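Local coordinates for ultraspiracle (Drosophila melanogaster, PDB 1HG4), which probably acts as a nuclear hormone receptor and transcription factor, its ligand-binding domain here holding a phospholipid and locked in an inactive conformation, at residues 97-102 / 164-169. Numbering follows the deposited sequence.
Sequences VAWCSI and LSVKMK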
loop_
_atom_site.group_PDB
_atom_site.type_symbol
_atom_site.label_atom_id
_atom_site.label_comp_id
_atom_site.label_asym_id
_atom_site.label_seq_id
_atom_site.Cartn_x
_atom_site.Cartn_y
_atom_site.Cartn_z
ATOM N N VAL A 97 17.034 16.743 20.638
ATOM C CA VAL A 97 17.495 17.961 21.298
ATOM C C VAL A 97 16.282 18.778 21.728
ATOM O O VAL A 97 16.306 19.421 22.771
ATOM C CB VAL A 97 18.420 18.853 20.406
ATOM C CG1 VAL A 97 19.437 18.004 19.703
ATOM C CG2 VAL A 97 17.614 19.646 19.416
ATOM N N ALA A 98 15.212 18.738 20.939
ATOM C CA ALA A 98 14.008 19.485 21.298
ATOM C C ALA A 98 13.471 18.999 22.651
ATOM O O ALA A 98 13.101 19.810 23.504
ATOM C CB ALA A 98 12.935 19.336 20.213
ATOM N N TRP A 99 13.450 17.679 22.832
ATOM C CA TRP A 99 12.972 17.025 24.046
ATOM C C TRP A 99 13.868 17.268 25.272
ATOM O O TRP A 99 13.359 17.474 26.375
ATOM C CB TRP A 99 12.840 15.516 23.783
ATOM C CG TRP A 99 12.465 14.686 24.994
ATOM C CD1 TRP A 99 13.309 13.944 25.772
ATOM C CD2 TRP A 99 11.160 14.539 25.568
ATOM N NE1 TRP A 99 12.614 13.340 26.796
ATOM C CE2 TRP A 99 11.293 13.689 26.698
ATOM C CE3 TRP A 99 9.896 15.044 25.247
ATOM C CZ2 TRP A 99 10.206 13.335 27.505
ATOM C CZ3 TRP A 99 8.805 14.690 26.064
ATOM C CH2 TRP A 99 8.975 13.845 27.172
ATOM N N CYS A 100 15.189 17.228 25.087
ATOM C CA CYS A 100 16.125 17.466 26.190
ATOM C C CYS A 100 16.118 18.923 26.588
ATOM O O CYS A 100 16.498 19.261 27.697
ATOM C CB CYS A 100 17.571 17.126 25.807
ATOM S SG CYS A 100 17.938 15.392 25.638
ATOM N N SER A 101 15.707 19.791 25.673
ATOM C CA SER A 101 15.694 21.218 25.958
ATOM C C SER A 101 14.379 21.691 26.597
ATOM O O SER A 101 14.084 22.895 26.649
ATOM C CB SER A 101 15.999 21.987 24.671
ATOM O OG SER A 101 17.231 21.538 24.119
ATOM N N ILE A 102 13.593 20.737 27.090
ATOM C CA ILE A 102 12.327 21.065 27.736
ATOM C C ILE A 102 12.571 21.276 29.233
ATOM O O ILE A 102 11.775 21.933 29.917
ATOM C CB ILE A 102 11.267 19.936 27.534
ATOM C CG1 ILE A 102 10.878 19.853 26.059
ATOM C CG2 ILE A 102 10.018 20.222 28.366
ATOM C CD1 ILE A 102 9.821 18.837 25.759
ATOM N N LEU A 164 9.673 23.926 18.450
ATOM C CA LEU A 164 9.583 22.546 18.885
ATOM C C LEU A 164 9.468 22.409 20.399
ATOM O O LEU A 164 8.402 22.044 20.906
ATOM C CB LEU A 164 10.785 21.762 18.361
ATOM C CG LEU A 164 10.902 21.749 16.826
ATOM C CD1 LEU A 164 12.215 21.114 16.407
ATOM C CD2 LEU A 164 9.712 21.001 16.208
ATOM N N SER A 165 10.547 22.715 21.119
ATOM C CA SER A 165 10.554 22.603 22.582
ATOM C C SER A 165 9.365 23.268 23.279
ATOM O O SER A 165 8.640 22.622 24.036
ATOM C CB SER A 165 11.853 23.179 23.153
ATOM O OG SER A 165 12.982 22.440 22.717
ATOM N N VAL A 166 9.168 24.557 23.030
ATOM C CA VAL A 166 8.067 25.288 23.645
ATOM C C VAL A 166 6.716 24.655 23.345
ATOM O O VAL A 166 5.948 24.378 24.260
ATOM C CB VAL A 166 8.061 26.788 23.194
ATOM C CG1 VAL A 166 6.783 27.490 23.647
ATOM C CG2 VAL A 166 9.268 27.502 23.782
ATOM N N LYS A 167 6.433 24.410 22.072
ATOM C CA LYS A 167 5.156 23.817 21.700
ATOM C C LYS A 167 4.970 22.407 22.253
ATOM O O LYS A 167 3.853 22.026 22.595
ATOM C CB LYS A 167 4.981 23.858 20.179
ATOM C CG LYS A 167 4.835 25.289 19.660
ATOM C CD LYS A 167 4.494 25.343 18.183
ATOM C CE LYS A 167 4.271 26.776 17.732
ATOM N NZ LYS A 167 3.926 26.828 16.283
ATOM N N MET A 168 6.051 21.640 22.364
ATOM C CA MET A 168 5.940 20.293 22.915
ATOM C C MET A 168 5.540 20.416 24.388
ATOM O O MET A 168 4.631 19.733 24.860
ATOM C CB MET A 168 7.266 19.539 22.802
ATOM C CG MET A 168 7.669 19.197 21.381
ATOM S SD MET A 168 9.266 18.396 21.300
ATOM C CE MET A 168 9.278 17.826 19.607
ATOM N N LYS A 169 6.231 21.293 25.108
ATOM C CA LYS A 169 5.941 21.528 26.519
ATOM C C LYS A 169 4.491 21.982 26.649
ATOM O O LYS A 169 3.730 21.451 27.442
ATOM C CB LYS A 169 6.868 22.610 27.086
ATOM C CG LYS A 169 6.614 22.922 28.554
ATOM C CD LYS A 169 7.481 24.066 29.034
ATOM C CE LYS A 169 7.215 24.405 30.496
ATOM N NZ LYS A 169 7.554 23.276 31.412
#
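Ser165 reaches from helix 154-171 to Ala98 O, in the last turn of helix 78-100, and the contact illustrates how a side-chain hydroxyl can serve a carbonyl at a helix C-terminus. Ser165 OG donates to Ala98 O at 2.7 Å, meeting a lone pair in the carbonyl plane with a C=O...donor angle of 116°. Only a weak bond from Ser101 N reaches that oxygen from within its own turn. With OG anti to its own carbonyl carbon (chi1 -63°), Ser165 turns the hydroxyl onto Ala98 O, and Ser101 CB packs 3.6 Å from this same Ser165 OG. An alanine in place of Ser165 would probably leave Ala98 O with little more than that weak bond. One residue earlier, Val97 O is gripped from opposite faces of its plane by Ser101 N and by Ser101 OG, the latter at 2.7 Å.

Apolar contacts accompany the polar link. Ala98 CB faces Leu164 CB at 3.7 Å, and Met168, extended beyond CG, brings its SD to 3.9 Å from Ala98 CB. Past the helix end, Ile102 crosses Met168 at about a right angle, with Ile102 CD1 4.0 Å from Met168 CB, while its CG2 branch lies against Lys169 CB.

Small residues thus let two helices approach closely, Ala98 and Ser165 having CA atoms 4.8 Å apart, within the helical sandwich of a nuclear receptor ligand-binding domain, where neighbouring Val97 lines the phospholipid pocket.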